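Local coordinates for putative type VI secretion protein (Escherichia coli, PDB 6SK0), which probably forms the trimeric puncturing tip of the type VI secretion system and carries a phospholipase effector on its spike, at residues N501-M506 with H514-T519; Q526-H531 with E545-D550; Q611-A616 with G647-G652. One frame throughout, in Å; residues are numbered along the deposited sequence.

Contact 1 (N501-M506 with H514-T519); sequences NNKLRM and HIKLST
L504 and L517 sit directly across from each other in two strands, 503-506 and 514-519, that run antiparallel at 175° with axes 4.6 Å apart. Two hydrogen-bonded pairs carry the ladder. K503 and S518 exchange both bonds, with K503 N to S518 O at 2.9 Å, and R505 and K516 do the same more tightly, R505 N lying 2.7 Å from K516 O. L504-L517, between them, and M506-I515, beyond R505-K516, are non-hydrogen-bonded pairs, where CA-H groups lean on carbonyl oxygens instead. The apolar face holds L504, M506, I515 and L517. There L504 CD1 lies beside I515 CG2 at 3.7 Å, the two side chains pointing the same way, while L504 CB meets L517 CD1, and M506 CG runs alongside I515 CG1. This face looks toward the other two subunits: L504 packs on L504 of the third subunit and on M506 of the second. The other face is polar and basic. R505 leaves with CG anti to its amide nitrogen (chi1 -175°) and bends at chi3, which lays its guanidinium over toward the neighbouring strand. One face of that group receives K516 CD, placed near the rim, with K516 CD 3.6 Å from R505 NH1. At its edge stands H514 CE1, 3.1 Å from R505 NE, with ring and guanidinium planes turned 72° apart. K516 touches R505 through its aliphatic chain, but K516 NZ still lies 4.0 Å from R505 NH2, a like-charge approach that could lower the lysine's proton affinity. S518 OG is bonded to Q526 on the next strand. Strands 503-507 and 514-519, consecutive and antiparallel, form a beta hairpin, apolar on one face and polar on the other, within the sheet of a three-chain VgrG spike.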
ATOM      1  N   ASN A 501      28.638 -12.676  32.488  1.00 56.41           N
ATOM      2  CA  ASN A 501      27.316 -12.088  32.662  1.00 56.41           C
ATOM      3  C   ASN A 501      26.302 -12.586  31.636  1.00 56.41           C
ATOM      4  O   ASN A 501      25.333 -11.889  31.338  1.00 56.41           O
ATOM      5  CB  ASN A 501      27.369 -10.556  32.650  1.00 56.41           C
ATOM      6  CG  ASN A 501      26.298  -9.932  33.514  1.00 56.41           C
ATOM      7  OD1 ASN A 501      25.949 -10.463  34.564  1.00 56.41           O
ATOM      8  ND2 ASN A 501      25.762  -8.802  33.072  1.00 56.41           N
ATOM      9  N   ASN A 502      26.502 -13.775  31.079  1.00 54.97           N
ATOM     10  CA  ASN A 502      25.385 -14.513  30.511  1.00 54.97           C
ATOM     11  C   ASN A 502      24.507 -14.974  31.657  1.00 54.97           C
ATOM     12  O   ASN A 502      24.972 -15.681  32.554  1.00 54.97           O
ATOM     13  CB  ASN A 502      25.859 -15.716  29.706  1.00 54.97           C
ATOM     14  CG  ASN A 502      26.638 -15.329  28.489  1.00 54.97           C
ATOM     15  OD1 ASN A 502      27.589 -15.999  28.121  1.00 54.97           O
ATOM     16  ND2 ASN A 502      26.243 -14.243  27.853  1.00 54.97           N
ATOM     17  N   LYS A 503      23.252 -14.564  31.655  1.00 53.50           N
ATOM     18  CA  LYS A 503      22.397 -14.883  32.781  1.00 53.50           C
ATOM     19  C   LYS A 503      21.065 -15.422  32.298  1.00 53.50           C
ATOM     20  O   LYS A 503      20.549 -15.027  31.252  1.00 53.50           O
ATOM     21  CB  LYS A 503      22.179 -13.667  33.686  1.00 53.50           C
ATOM     22  CG  LYS A 503      21.627 -12.465  32.979  1.00 53.50           C
ATOM     23  CD  LYS A 503      21.326 -11.350  33.954  1.00 53.50           C
ATOM     24  CE  LYS A 503      22.548 -10.986  34.765  1.00 53.50           C
ATOM     25  NZ  LYS A 503      22.238  -9.915  35.746  1.00 53.50           N
ATOM     26  N   LEU A 504      20.539 -16.359  33.069  1.00 53.27           N
ATOM     27  CA  LEU A 504      19.141 -16.750  33.018  1.00 53.27           C
ATOM     28  C   LEU A 504      18.590 -16.439  34.402  1.00 53.27           C
ATOM     29  O   LEU A 504      18.875 -17.151  35.368  1.00 53.27           O
ATOM     30  CB  LEU A 504      18.975 -18.215  32.646  1.00 53.27           C
ATOM     31  CG  LEU A 504      17.582 -18.785  32.896  1.00 53.27           C
ATOM     32  CD1 LEU A 504      16.534 -18.001  32.140  1.00 53.27           C
ATOM     33  CD2 LEU A 504      17.532 -20.244  32.518  1.00 53.27           C
ATOM     34  N   ARG A 505      17.832 -15.361  34.503  1.00 54.36           N
ATOM     35  CA  ARG A 505      17.278 -14.910  35.769  1.00 54.36           C
ATOM     36  C   ARG A 505      15.790 -15.200  35.801  1.00 54.36           C
ATOM     37  O   ARG A 505      15.071 -14.893  34.847  1.00 54.36           O
ATOM     38  CB  ARG A 505      17.537 -13.419  35.977  1.00 54.36           C
ATOM     39  CG  ARG A 505      17.100 -12.909  37.326  1.00 54.36           C
ATOM     40  CD  ARG A 505      17.517 -11.469  37.531  1.00 54.36           C
ATOM     41  NE  ARG A 505      16.615 -10.540  36.864  1.00 54.36           N
ATOM     42  CZ  ARG A 505      16.998  -9.393  36.320  1.00 54.36           C
ATOM     43  NH1 ARG A 505      16.110  -8.605  35.736  1.00 54.36           N
ATOM     44  NH2 ARG A 505      18.271  -9.034  36.362  1.00 54.36           N
ATOM     45  N   MET A 506      15.336 -15.797  36.896  1.00 56.12           N
ATOM     46  CA  MET A 506      13.924 -16.045  37.138  1.00 56.12           C
ATOM     47  C   MET A 506      13.525 -15.306  38.403  1.00 56.12           C
ATOM     48  O   MET A 506      14.036 -15.602  39.486  1.00 56.12           O
ATOM     49  CB  MET A 506      13.640 -17.540  37.260  1.00 56.12           C
ATOM     50  CG  MET A 506      13.837 -18.296  35.969  1.00 56.12           C
ATOM     51  SD  MET A 506      13.252 -19.991  36.033  1.00 56.12           S
ATOM     52  CE  MET A 506      13.503 -20.505  34.340  1.00 56.12           C
ATOM     53  N   HIS A 514       9.247 -12.678  36.396  1.00 51.14           N
ATOM     54  CA  HIS A 514       9.827 -12.483  35.083  1.00 51.14           C
ATOM     55  C   HIS A 514      10.961 -13.467  34.877  1.00 51.14           C
ATOM     56  O   HIS A 514      11.522 -14.019  35.824  1.00 51.14           O
ATOM     57  CB  HIS A 514      10.306 -11.040  34.863  1.00 51.14           C
ATOM     58  CG  HIS A 514      11.491 -10.644  35.683  1.00 51.14           C
ATOM     59  ND1 HIS A 514      12.739 -11.202  35.515  1.00 51.14           N
ATOM     60  CD2 HIS A 514      11.626  -9.710  36.650  1.00 51.14           C
ATOM     61  CE1 HIS A 514      13.584 -10.646  36.361  1.00 51.14           C
ATOM     62  NE2 HIS A 514      12.936  -9.733  37.058  1.00 51.14           N
ATOM     63  N   ILE A 515      11.272 -13.682  33.611  1.00 48.50           N
ATOM     64  CA  ILE A 515      12.417 -14.462  33.188  1.00 48.50           C
ATOM     65  C   ILE A 515      13.257 -13.572  32.295  1.00 48.50           C
ATOM     66  O   ILE A 515      12.731 -12.934  31.378  1.00 48.50           O
ATOM     67  CB  ILE A 515      11.995 -15.743  32.449  1.00 48.50           C
ATOM     68  CG1 ILE A 515      11.212 -16.655  33.391  1.00 48.50           C
ATOM     69  CG2 ILE A 515      13.203 -16.447  31.872  1.00 48.50           C
ATOM     70  CD1 ILE A 515      10.631 -17.844  32.725  1.00 48.50           C
ATOM     71  N   LYS A 516      14.546 -13.506  32.576  1.00 48.80           N
ATOM     72  CA  LYS A 516      15.475 -12.735  31.769  1.00 48.80           C
ATOM     73  C   LYS A 516      16.569 -13.662  31.271  1.00 48.80           C
ATOM     74  O   LYS A 516      17.257 -14.306  32.067  1.00 48.80           O
ATOM     75  CB  LYS A 516      16.063 -11.573  32.565  1.00 48.80           C
ATOM     76  CG  LYS A 516      17.068 -10.770  31.790  1.00 48.80           C
ATOM     77  CD  LYS A 516      17.715  -9.724  32.661  1.00 48.80           C
ATOM     78  CE  LYS A 516      17.552  -8.351  32.066  1.00 48.80           C
ATOM     79  NZ  LYS A 516      18.474  -7.374  32.697  1.00 48.80           N
ATOM     80  N   LEU A 517      16.706 -13.744  29.961  1.00 46.33           N
ATOM     81  CA  LEU A 517      17.791 -14.452  29.304  1.00 46.33           C
ATOM     82  C   LEU A 517      18.621 -13.398  28.595  1.00 46.33           C
ATOM     83  O   LEU A 517      18.173 -12.813  27.606  1.00 46.33           O
ATOM     84  CB  LEU A 517      17.245 -15.487  28.330  1.00 46.33           C
ATOM     85  CG  LEU A 517      18.195 -16.564  27.836  1.00 46.33           C
ATOM     86  CD1 LEU A 517      18.796 -17.326  29.000  1.00 46.33           C
ATOM     87  CD2 LEU A 517      17.445 -17.489  26.906  1.00 46.33           C
ATOM     88  N   SER A 518      19.813 -13.131  29.107  1.00 47.38           N
ATOM     89  CA  SER A 518      20.546 -11.955  28.673  1.00 47.38           C
ATOM     90  C   SER A 518      22.013 -12.277  28.452  1.00 47.38           C
ATOM     91  O   SER A 518      22.643 -12.940  29.278  1.00 47.38           O
ATOM     92  CB  SER A 518      20.404 -10.822  29.693  1.00 47.38           C
ATOM     93  OG  SER A 518      21.267  -9.751  29.388  1.00 47.38           O
ATOM     94  N   THR A 519      22.545 -11.795  27.339  1.00 48.40           N
ATOM     95  CA  THR A 519      23.970 -11.802  27.072  1.00 48.40           C
ATOM     96  C   THR A 519      24.445 -10.367  26.913  1.00 48.40           C
ATOM     97  O   THR A 519      23.684  -9.484  26.509  1.00 48.40           O
ATOM     98  CB  THR A 519      24.308 -12.633  25.818  1.00 48.40           C
ATOM     99  OG1 THR A 519      25.721 -12.640  25.614  1.00 48.40           O
ATOM    100  CG2 THR A 519      23.637 -12.073  24.584  1.00 48.40           C
TER

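Contact 2 (Q526-H531 with E545-D550)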
ATOM      1  N   GLN A 526      18.833  -9.645  24.730  1.00 44.11           N
ATOM      2  CA  GLN A 526      18.039 -10.222  25.798  1.00 44.11           C
ATOM      3  C   GLN A 526      16.713 -10.734  25.278  1.00 44.11           C
ATOM      4  O   GLN A 526      16.159 -10.230  24.300  1.00 44.11           O
ATOM      5  CB  GLN A 526      17.750  -9.213  26.913  1.00 44.11           C
ATOM      6  CG  GLN A 526      18.932  -8.436  27.391  1.00 44.11           C
ATOM      7  CD  GLN A 526      18.579  -7.494  28.506  1.00 44.11           C
ATOM      8  OE1 GLN A 526      17.500  -6.915  28.522  1.00 44.11           O
ATOM      9  NE2 GLN A 526      19.488  -7.332  29.450  1.00 44.11           N
ATOM     10  N   LEU A 527      16.206 -11.740  25.971  1.00 42.93           N
ATOM     11  CA  LEU A 527      14.803 -12.108  25.934  1.00 42.93           C
ATOM     12  C   LEU A 527      14.256 -11.872  27.332  1.00 42.93           C
ATOM     13  O   LEU A 527      14.711 -12.494  28.295  1.00 42.93           O
ATOM     14  CB  LEU A 527      14.611 -13.552  25.496  1.00 42.93           C
ATOM     15  CG  LEU A 527      13.159 -14.014  25.567  1.00 42.93           C
ATOM     16  CD1 LEU A 527      12.351 -13.410  24.441  1.00 42.93           C
ATOM     17  CD2 LEU A 527      13.083 -15.511  25.544  1.00 42.93           C
ATOM     18  N   ASN A 528      13.306 -10.958  27.444  1.00 43.49           N
ATOM     19  CA  ASN A 528      12.685 -10.609  28.713  1.00 43.49           C
ATOM     20  C   ASN A 528      11.226 -11.029  28.667  1.00 43.49           C
ATOM     21  O   ASN A 528      10.471 -10.563  27.809  1.00 43.49           O
ATOM     22  CB  ASN A 528      12.820  -9.115  28.992  1.00 43.49           C
ATOM     23  CG  ASN A 528      14.257  -8.660  28.999  1.00 43.49           C
ATOM     24  OD1 ASN A 528      15.088  -9.221  29.699  1.00 43.49           O
ATOM     25  ND2 ASN A 528      14.562  -7.648  28.208  1.00 43.49           N
ATOM     26  N   LEU A 529      10.836 -11.911  29.574  1.00 44.08           N
ATOM     27  CA  LEU A 529       9.480 -12.424  29.635  1.00 44.08           C
ATOM     28  C   LEU A 529       8.815 -11.985  30.927  1.00 44.08           C
ATOM     29  O   LEU A 529       9.380 -12.159  32.008  1.00 44.08           O
ATOM     30  CB  LEU A 529       9.463 -13.947  29.534  1.00 44.08           C
ATOM     31  CG  LEU A 529      10.177 -14.580  28.346  1.00 44.08           C
ATOM     32  CD1 LEU A 529      10.021 -16.084  28.395  1.00 44.08           C
ATOM     33  CD2 LEU A 529       9.649 -14.020  27.033  1.00 44.08           C
ATOM     34  N   GLY A 530       7.626 -11.419  30.811  1.00 46.39           N
ATOM     35  CA  GLY A 530       6.799 -11.154  31.975  1.00 46.39           C
ATOM     36  C   GLY A 530       6.960  -9.741  32.485  1.00 46.39           C
ATOM     37  O   GLY A 530       6.829  -8.787  31.730  1.00 46.39           O
ATOM     38  N   HIS A 531       7.219  -9.616  33.783  1.00 49.77           N
ATOM     39  CA  HIS A 531       7.292  -8.326  34.466  1.00 49.77           C
ATOM     40  C   HIS A 531       8.725  -7.817  34.366  1.00 49.77           C
ATOM     41  O   HIS A 531       9.543  -7.961  35.270  1.00 49.77           O
ATOM     42  CB  HIS A 531       6.827  -8.474  35.910  1.00 49.77           C
ATOM     43  CG  HIS A 531       6.830  -7.199  36.688  1.00 49.77           C
ATOM     44  ND1 HIS A 531       5.729  -6.378  36.779  1.00 49.77           N
ATOM     45  CD2 HIS A 531       7.797  -6.611  37.429  1.00 49.77           C
ATOM     46  CE1 HIS A 531       6.020  -5.337  37.535  1.00 49.77           C
ATOM     47  NE2 HIS A 531       7.271  -5.454  37.939  1.00 49.77           N
ATOM     48  N   GLU A 545       9.957  -9.273  25.487  1.00 42.88           N
ATOM     49  CA  GLU A 545      10.847  -8.378  24.770  1.00 42.88           C
ATOM     50  C   GLU A 545      12.033  -9.170  24.249  1.00 42.88           C
ATOM     51  O   GLU A 545      12.753  -9.806  25.023  1.00 42.88           O
ATOM     52  CB  GLU A 545      11.318  -7.226  25.653  1.00 42.88           C
ATOM     53  CG  GLU A 545      12.183  -6.234  24.910  1.00 42.88           C
ATOM     54  CD  GLU A 545      12.966  -5.326  25.832  1.00 42.88           C
ATOM     55  OE1 GLU A 545      13.480  -5.809  26.857  1.00 42.88           O
ATOM     56  OE2 GLU A 545      13.071  -4.125  25.531  1.00 42.88           O
ATOM     57  N   LEU A 546      12.219  -9.141  22.946  1.00 41.00           N
ATOM     58  CA  LEU A 546      13.429  -9.618  22.304  1.00 41.00           C
ATOM     59  C   LEU A 546      14.169  -8.392  21.797  1.00 41.00           C
ATOM     60  O   LEU A 546      13.670  -7.678  20.922  1.00 41.00           O
ATOM     61  CB  LEU A 546      13.105 -10.584  21.174  1.00 41.00           C
ATOM     62  CG  LEU A 546      14.314 -11.272  20.557  1.00 41.00           C
ATOM     63  CD1 LEU A 546      15.046 -12.096  21.605  1.00 41.00           C
ATOM     64  CD2 LEU A 546      13.875 -12.125  19.392  1.00 41.00           C
ATOM     65  N   ARG A 547      15.334  -8.129  22.361  1.00 42.98           N
ATOM     66  CA  ARG A 547      16.018  -6.877  22.101  1.00 42.98           C
ATOM     67  C   ARG A 547      17.510  -7.102  21.948  1.00 42.98           C
ATOM     68  O   ARG A 547      18.087  -8.012  22.543  1.00 42.98           O
ATOM     69  CB  ARG A 547      15.750  -5.868  23.208  1.00 42.98           C
ATOM     70  CG  ARG A 547      16.130  -6.361  24.571  1.00 42.98           C
ATOM     71  CD  ARG A 547      16.880  -5.312  25.321  1.00 42.98           C
ATOM     72  NE  ARG A 547      18.183  -5.036  24.737  1.00 42.98           N
ATOM     73  CZ  ARG A 547      18.502  -3.905  24.122  1.00 42.98           C
ATOM     74  NH1 ARG A 547      19.717  -3.740  23.630  1.00 42.98           N
ATOM     75  NH2 ARG A 547      17.609  -2.938  24.000  1.00 42.98           N
ATOM     76  N   THR A 548      18.122  -6.246  21.146  1.00 43.26           N
ATOM     77  CA  THR A 548      19.549  -6.271  20.877  1.00 43.26           C
ATOM     78  C   THR A 548      19.905  -4.954  20.215  1.00 43.26           C
ATOM     79  O   THR A 548      19.066  -4.313  19.583  1.00 43.26           O
ATOM     80  CB  THR A 548      19.949  -7.454  19.980  1.00 43.26           C
ATOM     81  OG1 THR A 548      21.361  -7.441  19.764  1.00 43.26           O
ATOM     82  CG2 THR A 548      19.257  -7.380  18.637  1.00 43.26           C
ATOM     83  N   ASP A 549      21.158  -4.557  20.370  1.00 45.79           N
ATOM     84  CA  ASP A 549      21.694  -3.465  19.577  1.00 45.79           C
ATOM     85  C   ASP A 549      22.078  -3.910  18.176  1.00 45.79           C
ATOM     86  O   ASP A 549      22.255  -3.065  17.296  1.00 45.79           O
ATOM     87  CB  ASP A 549      22.903  -2.850  20.282  1.00 45.79           C
ATOM     88  CG  ASP A 549      22.519  -2.068  21.522  1.00 45.79           C
ATOM     89  OD1 ASP A 549      21.315  -1.931  21.800  1.00 45.79           O
ATOM     90  OD2 ASP A 549      23.425  -1.582  22.224  1.00 45.79           O
ATOM     91  N   ASP A 550      22.203  -5.210  17.962  1.00 45.23           N
ATOM     92  CA  ASP A 550      22.552  -5.810  16.685  1.00 45.23           C
ATOM     93  C   ASP A 550      21.280  -6.157  15.911  1.00 45.23           C
ATOM     94  O   ASP A 550      20.232  -5.542  16.102  1.00 45.23           O
ATOM     95  CB  ASP A 550      23.460  -7.016  16.909  1.00 45.23           C
ATOM     96  CG  ASP A 550      24.787  -6.630  17.494  1.00 45.23           C
ATOM     97  OD1 ASP A 550      25.102  -5.424  17.494  1.00 45.23           O
ATOM     98  OD2 ASP A 550      25.523  -7.526  17.945  1.00 45.23           O
TER
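One side-chain amide nitrogen, N528 ND2, faces two oxygens, one on each strand. Across the contact it is hydrogen-bonded to E545 OE1, bent at the hydrogen (142°), though the modelled 2.5 Å between N528 ND2 and E545 OE1 is doubtfully short; along its own strand it reaches Q526 OE1 at 3.0 Å, almost straight. Both acceptors lie close to the plane of the N528 amide, an arrangement consistent with holding its rotation. The trans first torsion of E545 (-177°) and an extended chain carry the carboxylate out to the amide, and E545 OE1 also forms a salt bridge with R540. On the same face R547 CD rests 3.6 Å from Q526 OE1, while the R547 guanidinium turns to D549 OD1 and to K524 O. The opposite face is leucine: L527 CD1 approaches L546 CD1 at 4.1 Å. Paired backbone bonds at Q526-R547 and N528-E545 bracket the leucines; N528 N to E545 O is 2.7 Å. Beyond this pairing, strand 525-529 borders strand 514-519 on its other side, the chain turns a corner at G530 and H531, and residues 545-548 pair in parallel with a strand of the third subunit, carrying the sheet across the interface.

Contact 3 (Q611-A616 with G647-G652)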
ATOM      1  N   GLN A 611      -4.899 -13.531  -5.106  1.00 41.90           N
ATOM      2  CA  GLN A 611      -5.395 -13.220  -3.769  1.00 41.90           C
ATOM      3  C   GLN A 611      -6.128 -14.408  -3.153  1.00 41.90           C
ATOM      4  O   GLN A 611      -6.022 -14.651  -1.950  1.00 41.90           O
ATOM      5  CB  GLN A 611      -6.291 -11.984  -3.817  1.00 41.90           C
ATOM      6  CG  GLN A 611      -5.552 -10.700  -4.168  1.00 41.90           C
ATOM      7  CD  GLN A 611      -4.427 -10.370  -3.200  1.00 41.90           C
ATOM      8  OE1 GLN A 611      -4.525 -10.628  -2.008  1.00 41.90           O
ATOM      9  NE2 GLN A 611      -3.356  -9.796  -3.716  1.00 41.90           N
ATOM     10  N   GLN A 612      -6.874 -15.157  -3.961  1.00 43.45           N
ATOM     11  CA  GLN A 612      -7.490 -16.388  -3.481  1.00 43.45           C
ATOM     12  C   GLN A 612      -6.429 -17.405  -3.083  1.00 43.45           C
ATOM     13  O   GLN A 612      -6.536 -18.065  -2.041  1.00 43.45           O
ATOM     14  CB  GLN A 612      -8.409 -16.952  -4.565  1.00 43.45           C
ATOM     15  CG  GLN A 612      -9.234 -18.128  -4.141  1.00 43.45           C
ATOM     16  CD  GLN A 612     -10.615 -17.725  -3.704  1.00 43.45           C
ATOM     17  OE1 GLN A 612     -11.192 -16.772  -4.218  1.00 43.45           O
ATOM     18  NE2 GLN A 612     -11.154 -18.446  -2.743  1.00 43.45           N
ATOM     19  N   ARG A 613      -5.383 -17.523  -3.895  1.00 43.60           N
ATOM     20  CA  ARG A 613      -4.262 -18.380  -3.545  1.00 43.60           C
ATOM     21  C   ARG A 613      -3.576 -17.900  -2.273  1.00 43.60           C
ATOM     22  O   ARG A 613      -3.141 -18.711  -1.455  1.00 43.60           O
ATOM     23  CB  ARG A 613      -3.283 -18.427  -4.710  1.00 43.60           C
ATOM     24  CG  ARG A 613      -2.161 -19.416  -4.574  1.00 43.60           C
ATOM     25  CD  ARG A 613      -1.569 -19.741  -5.937  1.00 43.60           C
ATOM     26  NE  ARG A 613      -1.222 -18.545  -6.702  1.00 43.60           N
ATOM     27  CZ  ARG A 613      -1.950 -18.051  -7.701  1.00 43.60           C
ATOM     28  NH1 ARG A 613      -3.080 -18.641  -8.056  1.00 43.60           N
ATOM     29  NH2 ARG A 613      -1.553 -16.961  -8.336  1.00 43.60           N
ATOM     30  N   LEU A 614      -3.477 -16.585  -2.087  1.00 41.35           N
ATOM     31  CA  LEU A 614      -2.898 -16.051  -0.865  1.00 41.35           C
ATOM     32  C   LEU A 614      -3.748 -16.404   0.343  1.00 41.35           C
ATOM     33  O   LEU A 614      -3.216 -16.716   1.407  1.00 41.35           O
ATOM     34  CB  LEU A 614      -2.732 -14.538  -0.976  1.00 41.35           C
ATOM     35  CG  LEU A 614      -2.093 -13.851   0.231  1.00 41.35           C
ATOM     36  CD1 LEU A 614      -0.678 -14.363   0.436  1.00 41.35           C
ATOM     37  CD2 LEU A 614      -2.100 -12.340   0.065  1.00 41.35           C
ATOM     38  N   ASN A 615      -5.068 -16.334   0.199  1.00 42.39           N
ATOM     39  CA  ASN A 615      -5.953 -16.776   1.268  1.00 42.39           C
ATOM     40  C   ASN A 615      -5.675 -18.227   1.624  1.00 42.39           C
ATOM     41  O   ASN A 615      -5.523 -18.571   2.799  1.00 42.39           O
ATOM     42  CB  ASN A 615      -7.412 -16.593   0.860  1.00 42.39           C
ATOM     43  CG  ASN A 615      -8.044 -15.377   1.493  1.00 42.39           C
ATOM     44  OD1 ASN A 615      -7.463 -14.303   1.503  1.00 42.39           O
ATOM     45  ND2 ASN A 615      -9.237 -15.544   2.029  1.00 42.39           N
ATOM     46  N   ALA A 616      -5.584 -19.089   0.612  1.00 42.75           N
ATOM     47  CA  ALA A 616      -5.290 -20.495   0.872  1.00 42.75           C
ATOM     48  C   ALA A 616      -3.945 -20.663   1.573  1.00 42.75           C
ATOM     49  O   ALA A 616      -3.825 -21.438   2.524  1.00 42.75           O
ATOM     50  CB  ALA A 616      -5.322 -21.289  -0.429  1.00 42.75           C
ATOM     51  N   GLY A 647       6.902  -9.817  -6.288  1.00 40.39           N
ATOM     52  CA  GLY A 647       7.761  -9.996  -7.442  1.00 40.39           C
ATOM     53  C   GLY A 647       7.043 -10.573  -8.645  1.00 40.39           C
ATOM     54  O   GLY A 647       7.275 -10.148  -9.776  1.00 40.39           O
ATOM     55  N   SER A 648       6.167 -11.543  -8.422  1.00 41.57           N
ATOM     56  CA  SER A 648       5.513 -12.246  -9.509  1.00 41.57           C
ATOM     57  C   SER A 648       4.003 -12.144  -9.482  1.00 41.57           C
ATOM     58  O   SER A 648       3.359 -12.516 -10.463  1.00 41.57           O
ATOM     59  CB  SER A 648       5.897 -13.731  -9.496  1.00 41.57           C
ATOM     60  OG  SER A 648       7.290 -13.892  -9.616  1.00 41.57           O
ATOM     61  N   GLU A 649       3.423 -11.657  -8.400  1.00 41.04           N
ATOM     62  CA  GLU A 649       1.984 -11.690  -8.238  1.00 41.04           C
ATOM     63  C   GLU A 649       1.484 -10.293  -7.939  1.00 41.04           C
ATOM     64  O   GLU A 649       2.180  -9.311  -8.189  1.00 41.04           O
ATOM     65  CB  GLU A 649       1.585 -12.671  -7.139  1.00 41.04           C
ATOM     66  CG  GLU A 649       2.057 -14.070  -7.418  1.00 41.04           C
ATOM     67  CD  GLU A 649       1.191 -15.131  -6.784  1.00 41.04           C
ATOM     68  OE1 GLU A 649       0.585 -14.867  -5.729  1.00 41.04           O
ATOM     69  OE2 GLU A 649       1.110 -16.235  -7.350  1.00 41.04           O
ATOM     70  N   SER A 650       0.270 -10.192  -7.443  1.00 39.90           N
ATOM     71  CA  SER A 650      -0.357  -8.901  -7.278  1.00 39.90           C
ATOM     72  C   SER A 650      -0.221  -8.384  -5.854  1.00 39.90           C
ATOM     73  O   SER A 650      -0.068  -9.145  -4.900  1.00 39.90           O
ATOM     74  CB  SER A 650      -1.829  -8.974  -7.671  1.00 39.90           C
ATOM     75  OG  SER A 650      -1.953  -9.042  -9.072  1.00 39.90           O
ATOM     76  N   VAL A 651      -0.261  -7.071  -5.732  1.00 36.40           N
ATOM     77  CA  VAL A 651      -0.425  -6.402  -4.455  1.00 36.40           C
ATOM     78  C   VAL A 651      -1.881  -5.988  -4.358  1.00 36.40           C
ATOM     79  O   VAL A 651      -2.381  -5.235  -5.200  1.00 36.40           O
ATOM     80  CB  VAL A 651       0.518  -5.198  -4.325  1.00 36.40           C
ATOM     81  CG1 VAL A 651       0.214  -4.419  -3.070  1.00 36.40           C
ATOM     82  CG2 VAL A 651       1.967  -5.660  -4.346  1.00 36.40           C
ATOM     83  N   GLY A 652      -2.573  -6.506  -3.352  1.00 36.46           N
ATOM     84  CA  GLY A 652      -3.965  -6.190  -3.115  1.00 36.46           C
ATOM     85  C   GLY A 652      -4.108  -5.340  -1.865  1.00 36.46           C
ATOM     86  O   GLY A 652      -3.628  -5.706  -0.795  1.00 36.46           O
TER
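The ionic interaction is R613 with E649, which joins helix 608-618 to the loop leading into strand 651-655. R613 NH2 approaches E649 OE2 at 2.9 Å in a salt bridge, with a weak second bond from R613 NE to the same oxygen. The carboxylate oxygen lies near the guanidinium plane, at its edge, yet the nitrogen comes from above the carboxylate plane, 54° out of it; the two planes stand 76° apart. The R613 chain leaves the helix extended, then bends at chi3 to bring NE and NH2 round. E649 OE2 is also bridged by R640 of the second subunit. Polar packing comes from Q611, whose chain, bent at chi2, brings NE2 to 3.6 Å from S650 O and 3.4 Å from G652 N. Q611 NE2 and G652 N are both donors, so they merely pack; Q611 NE2 bonds to L642 O of the second subunit, and its OE1 accepts from R643 there. S650 OG bonds to D607. V651 and G652 pair in parallel with strands of both other subunits, so the helix docks on the spike's intertwined three-chain beta structure. A glutamate carboxylate whose OE2 is shared by arginines of two chains would probably stay ionised, tying helix and loop to the neighbouring chain.

From the N terminus, contact 1 closes first, bringing 514-519 back beside 501-506 across seven intervening residues. Contact 2 follows, closing the longer excursion from 526-531 to 545-550. Contact 3 closes last, across 30 residues, and joins helix 608-618 to the stretch entering strand 651-655. All three are in series, none enclosing or crossing another. Contacts 1 and 2 nonetheless share a sheet, since strands 514-519 and 525-529 are neighbours, and L517 O and I515 O approach L527 N and L529 N at hydrogen-bonding distance. The nearest atoms of contact 3 are about 24 Å from contact 2 and about 32 Å from contact 1. All three touch the third subunit.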